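Local coordinates for protein exonuclease mut-7 homolog (Aedes aegypti, PDB 7JW2) that probably trims the 3' ends of Argonaute-bound microRNAs as a magnesium-dependent 3'-5' exoribonuclease, of which this chain is the exonuclease domain, at residues 53-58 and 62-67; 126-131 and 215-220; 170-175 and 183-188. All coordinates share one frame; numbering follows the deposited sequence.

Contact 1. Residues 53-58 and 62-67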
loop_
_atom_site.group_PDB
_atom_site.type_symbol
_atom_site.label_atom_id
_atom_site.label_comp_id
_atom_site.label_asym_id
_atom_site.label_seq_id
_atom_site.Cartn_x
_atom_site.Cartn_y
_atom_site.Cartn_z
ATOM N N ILE A 53 5.732 13.946 -8.208
ATOM C CA ILE A 53 6.902 13.081 -8.049
ATOM C C ILE A 53 6.708 11.874 -8.955
ATOM O O ILE A 53 5.652 11.228 -8.914
ATOM C CB ILE A 53 7.103 12.657 -6.586
ATOM C CG1 ILE A 53 7.440 13.886 -5.736
ATOM C CG2 ILE A 53 8.242 11.632 -6.494
ATOM C CD1 ILE A 53 7.362 13.611 -4.257
ATOM N N GLN A 54 7.701 11.586 -9.794
ATOM C CA GLN A 54 7.588 10.526 -10.791
ATOM C C GLN A 54 8.534 9.381 -10.441
ATOM O O GLN A 54 9.723 9.610 -10.205
ATOM C CB GLN A 54 7.882 11.029 -12.211
ATOM C CG GLN A 54 7.079 12.250 -12.687
ATOM C CD GLN A 54 7.825 13.557 -12.483
ATOM O OE1 GLN A 54 7.569 14.274 -11.515
ATOM N NE2 GLN A 54 8.737 13.878 -13.400
ATOM N N LEU A 55 7.991 8.165 -10.410
ATOM C CA LEU A 55 8.750 6.957 -10.092
ATOM C C LEU A 55 8.572 5.959 -11.221
ATOM O O LEU A 55 7.445 5.539 -11.501
ATOM C CB LEU A 55 8.286 6.350 -8.766
ATOM C CG LEU A 55 8.213 7.345 -7.607
ATOM C CD1 LEU A 55 7.601 6.738 -6.348
ATOM C CD2 LEU A 55 9.582 7.939 -7.306
ATOM N N ALA A 56 9.682 5.556 -11.844
ATOM C CA ALA A 56 9.653 4.697 -13.022
ATOM C C ALA A 56 10.334 3.359 -12.760
ATOM O O ALA A 56 11.415 3.310 -12.173
ATOM C CB ALA A 56 10.346 5.379 -14.208
ATOM N N THR A 57 9.709 2.295 -13.239
ATOM C CA THR A 57 10.339 0.983 -13.384
ATOM C C THR A 57 10.450 0.682 -14.870
ATOM O O THR A 57 9.962 1.435 -15.712
ATOM C CB THR A 57 9.520 -0.107 -12.692
ATOM O OG1 THR A 57 8.401 -0.445 -13.518
ATOM C CG2 THR A 57 8.999 0.361 -11.349
ATOM N N TRP A 58 11.078 -0.449 -15.207
ATOM C CA TRP A 58 11.153 -0.800 -16.618
ATOM C C TRP A 58 9.782 -1.047 -17.231
ATOM O O TRP A 58 9.650 -1.018 -18.462
ATOM C CB TRP A 58 12.024 -2.041 -16.813
ATOM C CG TRP A 58 13.480 -1.754 -16.772
ATOM C CD1 TRP A 58 14.369 -2.192 -15.846
ATOM C CD2 TRP A 58 14.222 -0.954 -17.698
ATOM N NE1 TRP A 58 15.626 -1.733 -16.144
ATOM C CE2 TRP A 58 15.563 -0.957 -17.269
ATOM C CE3 TRP A 58 13.884 -0.239 -18.850
ATOM C CZ2 TRP A 58 16.563 -0.276 -17.943
ATOM C CZ3 TRP A 58 14.883 0.431 -19.527
ATOM C CH2 TRP A 58 16.205 0.410 -19.069
ATOM N N TYR A 62 4.844 5.821 -12.530
ATOM C CA TYR A 62 3.865 6.385 -11.612
ATOM C C TYR A 62 4.142 7.865 -11.413
ATOM O O TYR A 62 5.286 8.270 -11.200
ATOM C CB TYR A 62 3.922 5.663 -10.266
ATOM C CG TYR A 62 3.661 4.182 -10.362
ATOM C CD1 TYR A 62 4.709 3.276 -10.510
ATOM C CD2 TYR A 62 2.372 3.678 -10.305
ATOM C CE1 TYR A 62 4.470 1.917 -10.589
ATOM C CE2 TYR A 62 2.130 2.322 -10.390
ATOM C CZ TYR A 62 3.184 1.451 -10.539
ATOM O OH TYR A 62 2.948 0.097 -10.623
ATOM N N MET A 63 3.096 8.676 -11.452
ATOM C CA MET A 63 3.239 10.113 -11.244
ATOM C C MET A 63 2.360 10.495 -10.069
ATOM O O MET A 63 1.131 10.524 -10.208
ATOM C CB MET A 63 2.857 10.881 -12.504
ATOM C CG MET A 63 3.766 10.495 -13.654
ATOM S SD MET A 63 3.421 11.391 -15.169
ATOM C CE MET A 63 1.876 10.673 -15.650
ATOM N N ILE A 64 2.978 10.750 -8.912
ATOM C CA ILE A 64 2.222 11.126 -7.719
ATOM C C ILE A 64 1.819 12.590 -7.842
ATOM O O ILE A 64 2.687 13.474 -7.887
ATOM C CB ILE A 64 3.031 10.903 -6.433
ATOM C CG1 ILE A 64 3.584 9.475 -6.342
ATOM C CG2 ILE A 64 2.164 11.264 -5.192
ATOM C CD1 ILE A 64 4.689 9.373 -5.301
ATOM N N ASP A 65 0.505 12.847 -7.876
ATOM C CA ASP A 65 -0.023 14.213 -7.931
ATOM C C ASP A 65 -0.101 14.720 -6.499
ATOM O O ASP A 65 -1.035 14.392 -5.756
ATOM C CB ASP A 65 -1.381 14.262 -8.618
ATOM C CG ASP A 65 -1.858 15.679 -8.832
ATOM O OD1 ASP A 65 -1.429 16.560 -8.069
ATOM O OD2 ASP A 65 -2.636 15.898 -9.774
ATOM N N VAL A 66 0.910 15.487 -6.094
ATOM C CA VAL A 66 0.989 15.913 -4.705
ATOM C C VAL A 66 -0.086 16.943 -4.407
ATOM O O VAL A 66 -0.563 17.045 -3.272
ATOM C CB VAL A 66 2.403 16.444 -4.410
ATOM C CG1 VAL A 66 2.495 17.000 -2.996
ATOM C CG2 VAL A 66 3.437 15.313 -4.615
ATOM N N MET A 67 -0.491 17.714 -5.418
ATOM C CA MET A 67 -1.503 18.745 -5.210
ATOM C C MET A 67 -2.870 18.144 -4.916
ATOM O O MET A 67 -3.623 18.681 -4.095
ATOM C CB MET A 67 -1.575 19.646 -6.443
ATOM C CG MET A 67 -0.397 20.577 -6.575
ATOM S SD MET A 67 -0.515 21.625 -8.048
ATOM C CE MET A 67 -1.959 22.592 -7.656
#

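Contact 2. Residues 126-131 and 215-220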
loop_
_atom_site.group_PDB
_atom_site.type_symbol
_atom_site.label_atom_id
_atom_site.label_comp_id
_atom_site.label_asym_id
_atom_site.label_seq_id
_atom_site.Cartn_x
_atom_site.Cartn_y
_atom_site.Cartn_z
ATOM N N GLN A 126 24.779 12.035 -13.026
ATOM C CA GLN A 126 25.827 12.996 -13.362
ATOM C C GLN A 126 27.179 12.568 -12.802
ATOM O O GLN A 126 28.215 12.835 -13.421
ATOM C CB GLN A 126 25.454 14.386 -12.849
ATOM C CG GLN A 126 26.294 15.507 -13.456
ATOM C CD GLN A 126 25.720 16.876 -13.177
ATOM O OE1 GLN A 126 25.132 17.109 -12.124
ATOM N NE2 GLN A 126 25.900 17.800 -14.119
ATOM N N LEU A 127 27.192 11.894 -11.648
ATOM C CA LEU A 127 28.441 11.372 -11.097
ATOM C C LEU A 127 28.959 10.198 -11.914
ATOM O O LEU A 127 30.171 10.068 -12.128
ATOM C CB LEU A 127 28.236 10.948 -9.642
ATOM C CG LEU A 127 28.013 12.042 -8.604
ATOM C CD1 LEU A 127 27.756 11.427 -7.235
ATOM C CD2 LEU A 127 29.205 12.985 -8.563
ATOM N N LEU A 128 28.060 9.321 -12.363
ATOM C CA LEU A 128 28.465 8.229 -13.236
ATOM C C LEU A 128 29.011 8.764 -14.555
ATOM O O LEU A 128 30.021 8.268 -15.061
ATOM C CB LEU A 128 27.282 7.290 -13.474
ATOM C CG LEU A 128 27.473 6.114 -14.433
ATOM C CD1 LEU A 128 28.461 5.086 -13.879
ATOM C CD2 LEU A 128 26.128 5.457 -14.744
ATOM N N TRP A 129 28.353 9.783 -15.115
ATOM C CA TRP A 129 28.845 10.456 -16.313
ATOM C C TRP A 129 30.277 10.935 -16.127
ATOM O O TRP A 129 31.158 10.631 -16.941
ATOM C CB TRP A 129 27.915 11.628 -16.629
ATOM C CG TRP A 129 28.106 12.287 -17.954
ATOM C CD1 TRP A 129 29.108 12.075 -18.863
ATOM C CD2 TRP A 129 27.248 13.272 -18.524
ATOM N NE1 TRP A 129 28.921 12.881 -19.966
ATOM C CE2 TRP A 129 27.788 13.629 -19.778
ATOM C CE3 TRP A 129 26.077 13.897 -18.089
ATOM C CZ2 TRP A 129 27.187 14.577 -20.604
ATOM C CZ3 TRP A 129 25.482 14.842 -18.910
ATOM C CH2 TRP A 129 26.039 15.168 -20.155
ATOM N N ARG A 130 30.532 11.671 -15.044
ATOM C CA ARG A 130 31.871 12.202 -14.806
ATOM C C ARG A 130 32.884 11.090 -14.584
ATOM O O ARG A 130 34.056 11.231 -14.956
ATOM C CB ARG A 130 31.845 13.158 -13.611
ATOM C CG ARG A 130 31.220 14.513 -13.929
ATOM C CD ARG A 130 30.803 15.270 -12.677
ATOM N NE ARG A 130 31.596 14.898 -11.510
ATOM C CZ ARG A 130 31.261 15.187 -10.256
ATOM N NH1 ARG A 130 30.145 15.860 -10.002
ATOM N NH2 ARG A 130 32.046 14.807 -9.255
ATOM N N HIS A 131 32.449 9.969 -14.006
ATOM C CA HIS A 131 33.361 8.867 -13.725
ATOM C C HIS A 131 33.792 8.165 -15.007
ATOM O O HIS A 131 34.983 7.902 -15.214
ATOM C CB HIS A 131 32.692 7.881 -12.765
ATOM C CG HIS A 131 33.618 6.837 -12.224
ATOM N ND1 HIS A 131 33.804 5.616 -12.838
ATOM C CD2 HIS A 131 34.407 6.832 -11.124
ATOM C CE1 HIS A 131 34.675 4.905 -12.143
ATOM N NE2 HIS A 131 35.053 5.618 -11.097
ATOM N N ASN A 215 29.042 0.128 -7.127
ATOM C CA ASN A 215 29.258 0.055 -5.685
ATOM C C ASN A 215 30.225 1.129 -5.209
ATOM O O ASN A 215 30.017 1.738 -4.154
ATOM C CB ASN A 215 29.771 -1.324 -5.282
ATOM C CG ASN A 215 29.935 -1.452 -3.780
ATOM O OD1 ASN A 215 31.046 -1.381 -3.249
ATOM N ND2 ASN A 215 28.818 -1.619 -3.080
ATOM N N ALA A 216 31.289 1.386 -5.976
ATOM C CA ALA A 216 32.231 2.427 -5.582
ATOM C C ALA A 216 31.568 3.799 -5.544
ATOM O O ALA A 216 31.818 4.590 -4.627
ATOM C CB ALA A 216 33.429 2.434 -6.532
ATOM N N LEU A 217 30.720 4.105 -6.534
ATOM C CA LEU A 217 30.061 5.408 -6.566
ATOM C C LEU A 217 29.096 5.578 -5.400
ATOM O O LEU A 217 28.949 6.681 -4.862
ATOM C CB LEU A 217 29.326 5.588 -7.893
ATOM C CG LEU A 217 30.252 5.767 -9.094
ATOM C CD1 LEU A 217 29.463 5.749 -10.388
ATOM C CD2 LEU A 217 31.029 7.060 -8.951
ATOM N N LEU A 218 28.427 4.507 -4.999
ATOM C CA LEU A 218 27.466 4.584 -3.910
ATOM C C LEU A 218 28.132 4.631 -2.542
ATOM O O LEU A 218 27.426 4.581 -1.529
ATOM C CB LEU A 218 26.494 3.405 -3.997
ATOM C CG LEU A 218 25.509 3.456 -5.180
ATOM C CD1 LEU A 218 24.689 2.177 -5.254
ATOM C CD2 LEU A 218 24.592 4.678 -5.092
ATOM N N ASN A 219 29.467 4.750 -2.491
ATOM C CA ASN A 219 30.210 4.740 -1.237
ATOM C C ASN A 219 31.180 5.909 -1.077
ATOM O O ASN A 219 31.953 5.924 -0.113
ATOM C CB ASN A 219 30.985 3.426 -1.096
ATOM C CG ASN A 219 30.146 2.327 -0.501
ATOM O OD1 ASN A 219 29.778 1.370 -1.181
ATOM N ND2 ASN A 219 29.829 2.460 0.779
ATOM N N ASP A 220 31.175 6.882 -1.981
ATOM C CA ASP A 220 32.095 8.009 -1.841
ATOM C C ASP A 220 31.354 9.321 -1.594
ATOM O O ASP A 220 31.957 10.326 -1.202
ATOM C CB ASP A 220 32.986 8.131 -3.078
ATOM C CG ASP A 220 33.886 6.924 -3.271
ATOM O OD1 ASP A 220 34.139 6.202 -2.283
ATOM O OD2 ASP A 220 34.349 6.696 -4.413
#

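Contact 3. Residues 170-175 and 183-188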
loop_
_atom_site.group_PDB
_atom_site.type_symbol
_atom_site.label_atom_id
_atom_site.label_comp_id
_atom_site.label_asym_id
_atom_site.label_seq_id
_atom_site.Cartn_x
_atom_site.Cartn_y
_atom_site.Cartn_z
ATOM N N SER A 170 6.902 24.595 -17.855
ATOM C CA SER A 170 5.472 24.828 -17.999
ATOM C C SER A 170 4.833 25.078 -16.632
ATOM O O SER A 170 5.480 25.009 -15.578
ATOM C CB SER A 170 4.813 23.651 -18.702
ATOM O OG SER A 170 4.902 22.491 -17.882
ATOM N N ASN A 171 3.531 25.375 -16.640
ATOM C CA ASN A 171 2.839 25.724 -15.407
ATOM C C ASN A 171 2.434 24.434 -14.715
ATOM O O ASN A 171 1.352 23.890 -14.938
ATOM C CB ASN A 171 1.633 26.609 -15.699
ATOM C CG ASN A 171 0.891 26.977 -14.447
ATOM O OD1 ASN A 171 1.271 26.590 -13.346
ATOM N ND2 ASN A 171 -0.185 27.725 -14.604
ATOM N N TRP A 172 3.325 23.939 -13.847
ATOM C CA TRP A 172 3.053 22.689 -13.142
ATOM C C TRP A 172 1.988 22.818 -12.058
ATOM O O TRP A 172 1.581 21.793 -11.488
ATOM C CB TRP A 172 4.359 22.142 -12.548
ATOM C CG TRP A 172 5.314 21.693 -13.620
ATOM C CD1 TRP A 172 6.458 22.327 -14.025
ATOM C CD2 TRP A 172 5.160 20.555 -14.469
ATOM N NE1 TRP A 172 7.043 21.639 -15.074
ATOM C CE2 TRP A 172 6.275 20.535 -15.350
ATOM C CE3 TRP A 172 4.219 19.521 -14.546
ATOM C CZ2 TRP A 172 6.446 19.553 -16.321
ATOM C CZ3 TRP A 172 4.405 18.521 -15.508
ATOM C CH2 TRP A 172 5.507 18.553 -16.385
ATOM N N ALA A 173 1.493 24.025 -11.785
ATOM C CA ALA A 173 0.439 24.202 -10.795
ATOM C C ALA A 173 -0.957 24.120 -11.396
ATOM O O ALA A 173 -1.930 24.019 -10.643
ATOM C CB ALA A 173 0.610 25.548 -10.078
ATOM N N GLN A 174 -1.083 24.154 -12.720
ATOM C CA GLN A 174 -2.414 24.095 -13.307
ATOM C C GLN A 174 -2.987 22.682 -13.207
ATOM O O GLN A 174 -2.259 21.685 -13.273
ATOM C CB GLN A 174 -2.382 24.582 -14.752
ATOM C CG GLN A 174 -1.935 23.562 -15.773
ATOM C CD GLN A 174 -1.601 24.210 -17.108
ATOM O OE1 GLN A 174 -1.985 25.348 -17.365
ATOM N NE2 GLN A 174 -0.866 23.500 -17.955
ATOM N N ARG A 175 -4.296 22.599 -12.972
ATOM C CA ARG A 175 -4.998 21.329 -12.918
ATOM C C ARG A 175 -6.282 21.431 -13.733
ATOM O O ARG A 175 -7.024 22.423 -13.599
ATOM C CB ARG A 175 -5.310 20.923 -11.472
ATOM C CG ARG A 175 -4.100 20.444 -10.650
ATOM C CD ARG A 175 -3.460 19.207 -11.268
ATOM N NE ARG A 175 -2.373 18.648 -10.458
ATOM C CZ ARG A 175 -1.125 19.114 -10.483
ATOM N NH1 ARG A 175 -0.829 20.161 -11.249
ATOM N NH2 ARG A 175 -0.178 18.548 -9.744
ATOM N N ARG A 183 3.223 13.671 -20.309
ATOM C CA ARG A 183 4.174 12.891 -21.100
ATOM C C ARG A 183 5.615 13.275 -20.776
ATOM O O ARG A 183 6.477 12.402 -20.595
ATOM C CB ARG A 183 3.875 13.069 -22.591
ATOM C CG ARG A 183 2.641 12.295 -23.035
ATOM C CD ARG A 183 2.646 11.992 -24.532
ATOM N NE ARG A 183 2.861 13.190 -25.335
ATOM C CZ ARG A 183 1.931 13.745 -26.106
ATOM N NH1 ARG A 183 0.722 13.204 -26.176
ATOM N NH2 ARG A 183 2.211 14.837 -26.807
ATOM N N TYR A 184 5.895 14.574 -20.692
ATOM C CA TYR A 184 7.229 15.034 -20.329
ATOM C C TYR A 184 7.622 14.528 -18.945
ATOM O O TYR A 184 8.752 14.067 -18.744
ATOM C CB TYR A 184 7.290 16.570 -20.393
ATOM C CG TYR A 184 8.503 17.142 -19.704
ATOM C CD1 TYR A 184 9.723 17.253 -20.369
ATOM C CD2 TYR A 184 8.452 17.521 -18.368
ATOM C CE1 TYR A 184 10.851 17.747 -19.727
ATOM C CE2 TYR A 184 9.565 18.013 -17.723
ATOM C CZ TYR A 184 10.764 18.113 -18.398
ATOM O OH TYR A 184 11.868 18.606 -17.754
ATOM N N ALA A 185 6.706 14.612 -17.980
ATOM C CA ALA A 185 7.038 14.207 -16.615
ATOM C C ALA A 185 7.348 12.720 -16.537
ATOM O O ALA A 185 8.284 12.311 -15.837
ATOM C CB ALA A 185 5.892 14.581 -15.663
ATOM N N ALA A 186 6.559 11.893 -17.226
ATOM C CA ALA A 186 6.788 10.455 -17.151
ATOM C C ALA A 186 8.111 10.084 -17.809
ATOM O O ALA A 186 8.872 9.260 -17.280
ATOM C CB ALA A 186 5.618 9.708 -17.793
ATOM N N LEU A 187 8.400 10.668 -18.967
ATOM C CA LEU A 187 9.644 10.355 -19.649
ATOM C C LEU A 187 10.860 10.876 -18.891
ATOM O O LEU A 187 11.945 10.287 -18.998
ATOM C CB LEU A 187 9.602 10.915 -21.071
ATOM C CG LEU A 187 10.771 10.515 -21.971
ATOM C CD1 LEU A 187 10.916 8.999 -22.062
ATOM C CD2 LEU A 187 10.574 11.132 -23.354
ATOM N N ASP A 188 10.720 11.960 -18.111
ATOM C CA ASP A 188 11.900 12.496 -17.444
ATOM C C ASP A 188 12.416 11.520 -16.391
ATOM O O ASP A 188 13.619 11.488 -16.119
ATOM C CB ASP A 188 11.621 13.877 -16.841
ATOM C CG ASP A 188 12.697 14.898 -17.224
ATOM O OD1 ASP A 188 12.955 15.079 -18.440
ATOM O OD2 ASP A 188 13.301 15.500 -16.310
#

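Contact 1. Residues 53-58 and 62-67
Leu55 and Ile64 project from the same face of the sheet and share one first torsion: CG of Leu55 (chi1 -50°) and CG1 of Ile64 (chi1 -53°) each lie beside their own backbone N, which brings Leu55 CD1 and Ile64 CD1 to 4.1 Å. The strands that carry them form an antiparallel beta hairpin in the mixed sheet of the RNase H-like 3'-5' exonuclease fold. Two hydrogen-bonded pairs hold it. Ile64 N gives a bond to Ile53 O at 2.7 Å, while the return bond, Ile53 N to Ile64 O, is longer at 3.1 Å. Leu55 and Tyr62 also bond each other both ways, Leu55 N to Tyr62 O at 2.8 Å and Tyr62 N to Leu55 O at 2.8 Å. Between these pairs, Gln54 and Met63 make a non-hydrogen-bonded pair whose side chains leave by the other face and meet CG to CG at 3.9 Å. Gln54 NE2 is held by Glu39 OE1 and probably by Ala185 O. On the face of Ile53, Leu55 and Ile64, helices 18-28 and 73-84 cover the side chains; Tyr62 stacks on His13 and its hydroxyl bonds Asp27. Leu55 O lies at the edge of the Tyr62 ring, near its plane, 3.7 Å from Tyr62 CD1.

Contact 2. Residues 126-131 and 215-220
Leu217 reaches from the last turn of helix 210-217 to helix 125-132 and divides its two methyls between Leu128 and His131, residues one helical turn apart. The apolar part is the closer one: Leu217 CD1 comes to 3.7 Å from Leu128 CD1, the two side chains crossing at about a right angle. The same methyl also presses on the base of that residue, 3.9 Å from Leu128 CA. In Leu128, CG is swung anti to the backbone N (chi1 177°) and stands beside the carbonyl carbon; CD1 of this branch is what meets Leu217 CD1.

The second kind of contact is methyl against imidazole. Leu217 CD2 lies 4.0 Å from His131 CD2, approaching the ring obliquely. Leu127 closes the group loosely, its carbonyl O being 4.5 Å from Leu217 CD2.

Polar bonding across the pair is absent, and the hydrogen bonds run within each segment. Leu127 O is taken up by the N-H of His131 (3.0 Å), an ordinary helical bond. On the other side, Asn219 N bonds Ala216 O at 3.2 Å where the chain leaves helical geometry at Leu218.

Between these two segments the contact rests on Leu217; just beyond the helix, Leu218 O bonds Thr119 OG1. Helix 125-132, which follows strand 122-124 at the sheet edge, turns Leu128 also onto Tyr196 and Ile199 of helix 179-205, and Trp129 onto helix 151-159, while the ring of His131 meets Phe135.

Contact 3. Residues 170-175 and 183-188
Trp172 sends its indole across to Tyr184 and Ala185 on helix 179-205. From CB the side chain heads for the helix; CG sits beside the backbone N (chi1 -68°), and a chi2 of 106° turns the indole to put CZ2 and CH2 toward the helix. On the five-membered side NE1 donates to Gln168 O, which helps to fix the rotation of the indole. Over one face, displaced toward the rim, lies Ser170 OG, 3.4 Å above the plane. Farther out, CZ2 meets Tyr184 CD2 at 3.5 Å, near the plane of the indole. The rings touch rim to rim, their planes at 36° and neither lying over the other. At the tip, CH2 comes obliquely to Ala185 CB at 4.1 Å. The spacing of Tyr184 and Asp188, Tyr-x-x-x-Asp on one helix, matches the third exonuclease motif of the DEDDy nucleases, so this tryptophan probably packs beside an active-site element. Its own backbone belongs to a type I beta turn, Asn171 to Gln174, which also holds an Asx turn: Asn171 OD1 accepts from Ala173 N at 3.0 Å. The carbonyl end of the tryptophan is gripped as well. Arg175 NH1 reaches Trp172 O at 2.9 Å and Gln174 O at 2.9 Å; both oxygens lie close to the guanidinium plane, though the nitrogen stands above the plane of each carbonyl.

Overall arrangement
Contacts 1 and 3 are buried and adjoin, their centres about 11 Å apart. Helix 179-205 lies on the Gln54 and Met63 face of the hairpin, and a salt bridge between Asp65 OD2 and Arg175 NE (2.8 Å) ties the end of the hairpin to the loop of contact 3. Contact 2 lies across the centre of the chain, about 25 Å from contact 1 and 29 Å from contact 3 between centres, and is partly buried. Helix 179-205, packed against helix 125-132, connects the two regions. The chemistry follows position: backbone hydrogen bonding within the sheet, aromatic packing of loop on helix, and leucine methyls against leucine and imidazole at the C-terminal end, with no hydrogen bond across.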